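Local coordinates for cupin type-2 domain-containing protein (Neisseria meningitidis, PDB 2I45) that is of unknown function but folds as a small cupin beta barrel and pairs with a second copy of itself, at residues I6-H11 with F53-D58; E22-H27 with F31-L36; K50-F53 with D58-V61. One frame throughout, in Å; residues are numbered along the deposited sequence.

Contact 1: I6-H11 with F53-D58; sequences INLKQH and FAVEGD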
loop_
_atom_site.group_PDB
_atom_site.type_symbol
_atom_site.label_atom_id
_atom_site.label_comp_id
_atom_site.label_asym_id
_atom_site.label_seq_id
_atom_site.Cartn_x
_atom_site.Cartn_y
_atom_site.Cartn_z
ATOM N N ILE B 6 -3.281 -5.061 -9.413
ATOM C CA ILE B 6 -2.996 -6.194 -8.592
ATOM C C ILE B 6 -4.206 -6.398 -7.681
ATOM O O ILE B 6 -4.440 -5.595 -6.777
ATOM C CB ILE B 6 -1.830 -5.873 -7.668
ATOM C CG1 ILE B 6 -0.691 -5.184 -8.403
ATOM C CG2 ILE B 6 -1.345 -7.107 -6.973
ATOM C CD1 ILE B 6 0.133 -6.086 -9.230
ATOM N N ASN B 7 -4.979 -7.452 -7.904
ATOM C CA ASN B 7 -5.952 -7.792 -6.895
ATOM C C ASN B 7 -5.341 -8.623 -5.766
ATOM O O ASN B 7 -5.266 -9.874 -5.794
ATOM C CB ASN B 7 -7.199 -8.438 -7.437
ATOM C CG ASN B 7 -8.263 -8.508 -6.401
ATOM O OD1 ASN B 7 -8.113 -9.140 -5.341
ATOM N ND2 ASN B 7 -9.335 -7.823 -6.654
ATOM N N LEU B 8 -4.890 -7.872 -4.777
ATOM C CA LEU B 8 -4.438 -8.385 -3.511
ATOM C C LEU B 8 -5.144 -9.665 -3.138
ATOM O O LEU B 8 -4.479 -10.706 -3.135
ATOM C CB LEU B 8 -4.565 -7.308 -2.424
ATOM C CG LEU B 8 -3.375 -6.384 -2.091
ATOM C CD1 LEU B 8 -2.230 -6.269 -3.199
ATOM C CD2 LEU B 8 -3.831 -5.022 -1.575
ATOM N N LYS B 9 -6.456 -9.630 -2.861
ATOM C CA LYS B 9 -7.156 -10.844 -2.397
ATOM C C LYS B 9 -6.889 -12.067 -3.291
ATOM O O LYS B 9 -6.387 -13.107 -2.848
ATOM C CB LYS B 9 -8.673 -10.644 -2.253
ATOM C CG LYS B 9 -9.118 -9.585 -1.217
ATOM C CD LYS B 9 -8.801 -9.960 0.242
ATOM C CE LYS B 9 -9.995 -9.664 1.178
ATOM N NZ LYS B 9 -11.387 -10.193 0.710
ATOM N N GLN B 10 -7.205 -11.941 -4.559
ATOM C CA GLN B 10 -6.990 -13.054 -5.419
ATOM C C GLN B 10 -5.488 -13.495 -5.492
ATOM O O GLN B 10 -5.234 -14.707 -5.481
ATOM C CB GLN B 10 -7.693 -12.867 -6.773
ATOM C CG GLN B 10 -6.772 -12.454 -7.893
ATOM C CD GLN B 10 -7.517 -11.933 -9.114
ATOM O OE1 GLN B 10 -6.878 -11.665 -10.148
ATOM N NE2 GLN B 10 -8.858 -11.770 -9.006
ATOM N N HIS B 11 -4.513 -12.573 -5.521
ATOM C CA HIS B 11 -3.095 -13.015 -5.464
ATOM C C HIS B 11 -2.756 -13.802 -4.172
ATOM O O HIS B 11 -2.012 -14.812 -4.166
ATOM C CB HIS B 11 -2.127 -11.841 -5.615
ATOM C CG HIS B 11 -1.842 -11.482 -7.030
ATOM N ND1 HIS B 11 -0.634 -11.724 -7.626
ATOM C CD2 HIS B 11 -2.610 -10.903 -7.980
ATOM C CE1 HIS B 11 -0.663 -11.313 -8.883
ATOM N NE2 HIS B 11 -1.854 -10.815 -9.127
ATOM N N PHE B 53 1.668 -3.801 4.711
ATOM C CA PHE B 53 0.285 -3.525 4.821
ATOM C C PHE B 53 -0.433 -4.819 5.202
ATOM O O PHE B 53 -0.265 -5.848 4.561
ATOM C CB PHE B 53 -0.227 -2.795 3.566
ATOM C CG PHE B 53 -1.740 -2.789 3.430
ATOM C CD1 PHE B 53 -2.544 -2.291 4.438
ATOM C CD2 PHE B 53 -2.345 -3.269 2.272
ATOM C CE1 PHE B 53 -3.965 -2.270 4.340
ATOM C CE2 PHE B 53 -3.727 -3.279 2.146
ATOM C CZ PHE B 53 -4.566 -2.776 3.209
ATOM N N ALA B 54 -1.204 -4.771 6.280
ATOM C CA ALA B 54 -1.728 -5.996 6.824
ATOM C C ALA B 54 -3.008 -6.147 6.162
ATOM O O ALA B 54 -4.077 -5.625 6.668
ATOM C CB ALA B 54 -1.935 -5.895 8.283
ATOM N N VAL B 55 -2.918 -6.839 5.028
ATOM C CA VAL B 55 -4.104 -7.076 4.186
ATOM C C VAL B 55 -5.148 -7.851 4.951
ATOM O O VAL B 55 -6.265 -7.418 5.031
ATOM C CB VAL B 55 -3.843 -7.793 2.848
ATOM C CG1 VAL B 55 -5.120 -7.896 2.094
ATOM C CG2 VAL B 55 -2.779 -7.042 2.003
ATOM N N GLU B 56 -4.781 -8.993 5.526
ATOM C CA GLU B 56 -5.814 -9.764 6.303
ATOM C C GLU B 56 -5.130 -10.364 7.520
ATOM O O GLU B 56 -3.949 -10.773 7.391
ATOM C CB GLU B 56 -6.440 -10.853 5.458
ATOM C CG GLU B 56 -7.375 -11.672 6.233
ATOM C CD GLU B 56 -7.866 -12.899 5.470
ATOM O OE1 GLU B 56 -7.281 -13.178 4.377
ATOM O OE2 GLU B 56 -8.821 -13.574 5.977
ATOM N N GLY B 57 -5.809 -10.329 8.675
ATOM C CA GLY B 57 -5.211 -10.728 9.957
ATOM C C GLY B 57 -4.277 -9.733 10.624
ATOM O O GLY B 57 -3.871 -8.754 10.016
ATOM N N ASP B 58 -3.884 -9.979 11.875
ATOM C CA ASP B 58 -2.939 -9.042 12.550
ATOM C C ASP B 58 -1.509 -9.552 12.656
ATOM O O ASP B 58 -1.263 -10.711 12.556
ATOM C CB ASP B 58 -3.469 -8.615 13.923
ATOM C CG ASP B 58 -4.970 -8.378 13.902
ATOM O OD1 ASP B 58 -5.500 -8.158 12.790
ATOM O OD2 ASP B 58 -5.634 -8.442 14.971
#

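Contact 2: E22-H27 with F31-L36; sequences EIINRH and FHLVKL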
loop_
_atom_site.group_PDB
_atom_site.type_symbol
_atom_site.label_atom_id
_atom_site.label_comp_id
_atom_site.label_asym_id
_atom_site.label_seq_id
_atom_site.Cartn_x
_atom_site.Cartn_y
_atom_site.Cartn_z
ATOM N N GLU B 22 5.379 -14.337 -2.747
ATOM C CA GLU B 22 5.301 -14.118 -4.170
ATOM C C GLU B 22 5.714 -12.654 -4.371
ATOM O O GLU B 22 5.365 -11.790 -3.563
ATOM C CB GLU B 22 3.881 -14.367 -4.680
ATOM C CG GLU B 22 3.722 -14.256 -6.220
ATOM C CD GLU B 22 2.273 -14.360 -6.783
ATOM O OE1 GLU B 22 1.221 -14.059 -6.099
ATOM O OE2 GLU B 22 2.232 -14.753 -7.975
ATOM N N ILE B 23 6.470 -12.381 -5.418
ATOM C CA ILE B 23 6.976 -11.043 -5.708
ATOM C C ILE B 23 6.469 -10.537 -7.053
ATOM O O ILE B 23 6.679 -11.216 -8.060
ATOM C CB ILE B 23 8.495 -11.083 -5.896
ATOM C CG1 ILE B 23 9.185 -11.376 -4.562
ATOM C CG2 ILE B 23 8.977 -9.814 -6.561
ATOM C CD1 ILE B 23 10.590 -12.082 -4.713
ATOM N N ILE B 24 5.862 -9.341 -7.079
ATOM C CA ILE B 24 5.417 -8.708 -8.334
ATOM C C ILE B 24 6.170 -7.381 -8.622
ATOM O O ILE B 24 6.393 -6.566 -7.684
ATOM C CB ILE B 24 3.893 -8.459 -8.290
ATOM C CG1 ILE B 24 3.154 -9.695 -7.739
ATOM C CG2 ILE B 24 3.354 -8.100 -9.640
ATOM C CD1 ILE B 24 1.717 -9.470 -7.530
ATOM N N ASN B 25 6.551 -7.167 -9.892
ATOM C CA ASN B 25 7.057 -5.869 -10.355
ATOM C C ASN B 25 6.100 -4.941 -11.152
ATOM O O ASN B 25 5.380 -5.379 -12.042
ATOM C CB ASN B 25 8.309 -6.084 -11.207
ATOM C CG ASN B 25 9.451 -6.660 -10.420
ATOM O OD1 ASN B 25 10.041 -7.693 -10.807
ATOM N ND2 ASN B 25 9.780 -6.003 -9.286
ATOM N N ARG B 26 6.144 -3.641 -10.881
ATOM C CA ARG B 26 5.305 -2.679 -11.605
ATOM C C ARG B 26 6.093 -1.404 -11.630
ATOM O O ARG B 26 6.128 -0.719 -10.609
ATOM C CB ARG B 26 3.956 -2.365 -10.894
ATOM C CG ARG B 26 2.911 -3.485 -10.768
ATOM C CD ARG B 26 2.306 -3.878 -12.129
ATOM N NE ARG B 26 2.435 -5.325 -12.300
ATOM C CZ ARG B 26 1.444 -6.201 -12.443
ATOM N NH1 ARG B 26 0.157 -5.830 -12.491
ATOM N NH2 ARG B 26 1.755 -7.487 -12.546
ATOM N N HIS B 27 6.715 -1.060 -12.761
ATOM C CA HIS B 27 7.551 0.146 -12.806
ATOM C C HIS B 27 8.592 0.140 -11.663
ATOM O O HIS B 27 9.128 -0.919 -11.355
ATOM C CB HIS B 27 6.669 1.404 -12.783
ATOM C CG HIS B 27 5.752 1.509 -13.970
ATOM N ND1 HIS B 27 4.409 1.156 -13.917
ATOM C CD2 HIS B 27 5.993 1.911 -15.250
ATOM C CE1 HIS B 27 3.860 1.355 -15.108
ATOM N NE2 HIS B 27 4.799 1.806 -15.934
ATOM N N PHE B 31 6.576 -5.662 -5.205
ATOM C CA PHE B 31 5.588 -6.064 -4.154
ATOM C C PHE B 31 5.871 -7.482 -3.765
ATOM O O PHE B 31 6.052 -8.349 -4.641
ATOM C CB PHE B 31 4.130 -5.871 -4.574
ATOM C CG PHE B 31 3.813 -4.474 -5.101
ATOM C CD1 PHE B 31 3.129 -3.544 -4.323
ATOM C CD2 PHE B 31 4.192 -4.078 -6.360
ATOM C CE1 PHE B 31 2.825 -2.250 -4.793
ATOM C CE2 PHE B 31 3.913 -2.774 -6.813
ATOM C CZ PHE B 31 3.218 -1.880 -6.032
ATOM N N HIS B 32 5.969 -7.689 -2.452
ATOM C CA HIS B 32 6.077 -9.002 -1.879
ATOM C C HIS B 32 4.717 -9.350 -1.219
ATOM O O HIS B 32 4.161 -8.554 -0.428
ATOM C CB HIS B 32 7.199 -8.996 -0.862
ATOM C CG HIS B 32 8.570 -8.831 -1.452
ATOM N ND1 HIS B 32 9.572 -9.763 -1.274
ATOM C CD2 HIS B 32 9.105 -7.849 -2.220
ATOM C CE1 HIS B 32 10.667 -9.358 -1.904
ATOM N NE2 HIS B 32 10.411 -8.197 -2.486
ATOM N N LEU B 33 4.154 -10.498 -1.580
ATOM C CA LEU B 33 2.928 -10.989 -0.899
ATOM C C LEU B 33 3.340 -12.286 -0.236
ATOM O O LEU B 33 3.887 -13.160 -0.894
ATOM C CB LEU B 33 1.739 -11.234 -1.840
ATOM C CG LEU B 33 1.379 -10.177 -2.897
ATOM C CD1 LEU B 33 0.445 -10.646 -3.973
ATOM C CD2 LEU B 33 0.845 -8.991 -2.268
ATOM N N VAL B 34 3.102 -12.377 1.073
ATOM C CA VAL B 34 3.599 -13.484 1.874
ATOM C C VAL B 34 2.637 -13.666 2.974
ATOM O O VAL B 34 1.981 -12.715 3.365
ATOM C CB VAL B 34 4.816 -13.115 2.665
ATOM C CG1 VAL B 34 5.724 -14.325 2.801
ATOM C CG2 VAL B 34 5.468 -11.931 2.080
ATOM N N LYS B 35 2.586 -14.863 3.537
ATOM C CA LYS B 35 1.722 -15.057 4.663
ATOM C C LYS B 35 2.613 -15.410 5.809
ATOM O O LYS B 35 3.545 -16.091 5.604
ATOM C CB LYS B 35 0.710 -16.129 4.348
ATOM C CG LYS B 35 -0.283 -15.685 3.267
ATOM C CD LYS B 35 -1.522 -16.653 3.135
ATOM C CE LYS B 35 -2.421 -16.229 1.992
ATOM N NZ LYS B 35 -3.667 -17.077 1.809
ATOM N N LEU B 36 2.300 -14.911 7.011
ATOM C CA LEU B 36 3.065 -15.030 8.261
ATOM C C LEU B 36 2.304 -15.739 9.380
ATOM O O LEU B 36 1.095 -15.463 9.599
ATOM C CB LEU B 36 3.325 -13.630 8.775
ATOM C CG LEU B 36 4.674 -13.045 8.415
ATOM C CD1 LEU B 36 5.268 -13.462 7.029
ATOM C CD2 LEU B 36 4.600 -11.563 8.551
#

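Contact 3: K50-F53 with D58-V61; sequences KVLF and DMAV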
loop_
_atom_site.group_PDB
_atom_site.type_symbol
_atom_site.label_atom_id
_atom_site.label_comp_id
_atom_site.label_asym_id
_atom_site.label_seq_id
_atom_site.Cartn_x
_atom_site.Cartn_y
_atom_site.Cartn_z
ATOM N N LYS B 50 10.716 -0.434 3.527
ATOM C CA LYS B 50 9.593 -1.292 3.125
ATOM C C LYS B 50 8.315 -0.806 3.784
ATOM O O LYS B 50 8.320 -0.408 4.960
ATOM C CB LYS B 50 9.863 -2.771 3.483
ATOM C CG LYS B 50 11.132 -3.422 2.781
ATOM C CD LYS B 50 11.957 -4.432 3.755
ATOM C CE LYS B 50 13.309 -3.753 4.390
ATOM N NZ LYS B 50 14.325 -4.691 4.984
ATOM N N VAL B 51 7.209 -0.805 3.041
ATOM C CA VAL B 51 5.964 -0.394 3.622
ATOM C C VAL B 51 5.337 -1.728 3.825
ATOM O O VAL B 51 5.625 -2.600 3.044
ATOM C CB VAL B 51 5.137 0.425 2.668
ATOM C CG1 VAL B 51 3.743 0.649 3.271
ATOM C CG2 VAL B 51 5.872 1.795 2.301
ATOM N N LEU B 52 4.521 -1.907 4.878
ATOM C CA LEU B 52 3.935 -3.185 5.205
ATOM C C LEU B 52 2.478 -2.962 5.340
ATOM O O LEU B 52 2.043 -2.034 6.026
ATOM C CB LEU B 52 4.414 -3.723 6.565
ATOM C CG LEU B 52 5.841 -4.048 7.114
ATOM C CD1 LEU B 52 5.909 -5.471 7.771
ATOM C CD2 LEU B 52 6.909 -3.884 6.092
ATOM N N PHE B 53 1.668 -3.801 4.711
ATOM C CA PHE B 53 0.285 -3.525 4.821
ATOM C C PHE B 53 -0.433 -4.819 5.202
ATOM O O PHE B 53 -0.265 -5.848 4.561
ATOM C CB PHE B 53 -0.227 -2.795 3.566
ATOM C CG PHE B 53 -1.740 -2.789 3.430
ATOM C CD1 PHE B 53 -2.544 -2.291 4.438
ATOM C CD2 PHE B 53 -2.345 -3.269 2.272
ATOM C CE1 PHE B 53 -3.965 -2.270 4.340
ATOM C CE2 PHE B 53 -3.727 -3.279 2.146
ATOM C CZ PHE B 53 -4.566 -2.776 3.209
ATOM N N ASP B 58 -3.884 -9.979 11.875
ATOM C CA ASP B 58 -2.939 -9.042 12.550
ATOM C C ASP B 58 -1.509 -9.552 12.656
ATOM O O ASP B 58 -1.263 -10.711 12.556
ATOM C CB ASP B 58 -3.469 -8.615 13.923
ATOM C CG ASP B 58 -4.970 -8.378 13.902
ATOM O OD1 ASP B 58 -5.500 -8.158 12.790
ATOM O OD2 ASP B 58 -5.634 -8.442 14.971
HETATM N N MSE B 59 -0.556 -8.667 12.824
HETATM C CA MSE B 59 0.813 -9.067 12.990
HETATM C C MSE B 59 1.506 -8.046 13.920
HETATM O O MSE B 59 0.910 -7.047 14.334
HETATM C CB MSE B 59 1.506 -9.279 11.626
HETATM C CG MSE B 59 1.505 -8.109 10.751
HETATM SE SE MSE B 59 2.885 -8.092 9.299
HETATM C CE MSE B 59 4.446 -8.076 10.418
ATOM N N ALA B 60 2.727 -8.339 14.331
ATOM C CA ALA B 60 3.568 -7.346 15.031
ATOM C C ALA B 60 4.991 -7.318 14.479
ATOM O O ALA B 60 5.388 -8.215 13.733
ATOM C CB ALA B 60 3.609 -7.601 16.535
ATOM N N VAL B 61 5.755 -6.311 14.872
ATOM C CA VAL B 61 7.155 -6.279 14.524
ATOM C C VAL B 61 7.889 -5.803 15.742
ATOM O O VAL B 61 7.625 -4.697 16.235
ATOM C CB VAL B 61 7.450 -5.333 13.367
ATOM C CG1 VAL B 61 8.973 -5.402 13.020
ATOM C CG2 VAL B 61 6.628 -5.697 12.165
#

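Contact 1: I6-H11 with F53-D58
Leu8 lies across Val55 and Phe53, and its side chain carries the contact. From CB, at the start of the helical stretch, the side chain heads for strand 50-56; CB itself has no partner in 53-58 as close as CG does. CG is the first atom to touch, 4.2 Å from Val55 CG2. There the side chain forks. CD2 carries on to Phe53, where it stops 4.1 Å from CE2, at the edge of the ring and near its plane. CD1 turns off the other way, toward Leu33, and has Leu33 CD2 at 4.2 Å. The second torsion of Leu8 is nearly eclipsed (chi2 19°), so the placing of the two methyls is probably less sure than that of CG.

On the facing strand, Val55 presents the branch that sits beside its own backbone N, CG2, while Phe53 swings its ring out with CG opposite the backbone N (chi1 165°). The contact is wholly apolar. Further out, Lys9 brings its end nearer the strand, but its NZ remains 6.3 Å from Glu56 OE1, too far for a salt bridge.

Asn7 sets the start of the helix: it is the N-cap, and its OD1 accepts from Gln10 N at 3.0 Å in a nearly straight bond (168° at the hydrogen). On the strand, Val55 and Glu56 together face Ser94, a classic beta bulge.

Val96 of strand 92-99 touches both Leu8 and Val55, filling in beside the pair. Ile6 and Asn7 join a strand of the second subunit in an antiparallel ladder, and Phe53 meets Phe53 and Leu8 of that subunit, which places the helix start and strand 50-56 together at the dimer interface.

Contact 2: E22-H27 with F31-L36
Ile23 and His32 lie side by side and point the same way, with the isoleucine laid over one face of the imidazole. Its CG1, set beside the backbone N (chi1 -69°), sits 3.8 Å from the ring centroid and only 17° off the normal, a CH-pi contact. The far nitrogen of the ring, His32 NE2, is hydrogen-bonded to Gln30 OE1, which helps fix the rotation of the imidazole under Ile23.

The next pairs look to the opposite face of the sheet. Glu22 runs extended alongside Leu33, its OE1 4.1 Å from Leu33 CD1, and that same methyl meets Ile24 CD1, whose side chain comes in at a slant. His11 packs on both Ile24 and Leu33, so helix 8-13 covers this face.

These pairs belong to a beta hairpin at the margin of the larger cupin sheet, where strand 22-26 is outermost within its own chain. Glu22 with Leu33 and Ile24 with Phe31 are hydrogen-bonded antiparallel pairs; Ile23 with His32 is the non-hydrogen-bonded pair between them. Leu33 N gives the straightest of the four bonds, 2.7 Å to Glu22 O at 173°.

Phe31 is approached at its rim rather than over its face: Ile24 O lies in the ring plane 3.6 Å from CD2, and Arg26 CB is 4.1 Å from CE2. The Arg26 and Phe31 side chains cross at about a right angle, and the chain of Arg26 then bends so that NE reaches Asn25 O from above the carbonyl plane. Met76 of the second subunit packs on Phe31, and its Val78 on Arg26.

Contact 3: K50-F53 with D58-V61
Leu52 and selenomethionine Met59 meet methyl to methyl, Leu52 CD1 lying 4.0 Å from Met59 CE, with the two side chains crossing at about a right angle. This is the close part of the contact. Met59 starts with CG between its backbone N and carbonyl carbon (chi1 58°), reaches toward strand 50-56 through SE, and folds at chi3 (-63°), which brings CE round to the leucine. Val61 is a looser neighbour: its CG2 stands 4.5 Å from the same Leu52 CD1.

All three touching residues are buried. Leu95 and Leu97 of strand 92-99 press on Leu52, and Cys93 and Ser89 pack on Met59, so the junction is shut in. The solvent side lies at the turn, where exposed Asp58 takes no part in this packing; its OD1 accepts from Glu73 N and its O pairs with Ser89 OG.

Phe53, next along the strand, is directed away from 58-61, on the face where Val51 packs on Phe29 of the second subunit. Strand 50-56 therefore gives one face to the dimer and the other to the interior, where Leu52 meets residues of strand 59-63 from the facing sheet: the two-sheet core of a cupin barrel.

Strand 50-56 ties contacts 1 and 3 together: they share Phe53 and Asp58, and their centres are about 12 Å apart on different faces of the strand. Contact 2 lies about 10 Å from contact 1, centre to centre, and touches it through the helix, His11 CB coming within 3.3 Å of Leu33 CD1, with a weak hydrogen bond from His11 ND1 to Glu22 OE1. Contacts 2 and 3, about 14 Å apart between centres, meet inside the barrel where Leu36 CD2 approaches Met59 SE at 3.9 Å. Residues of all three also touch the second subunit. None can be tied to a ligand site.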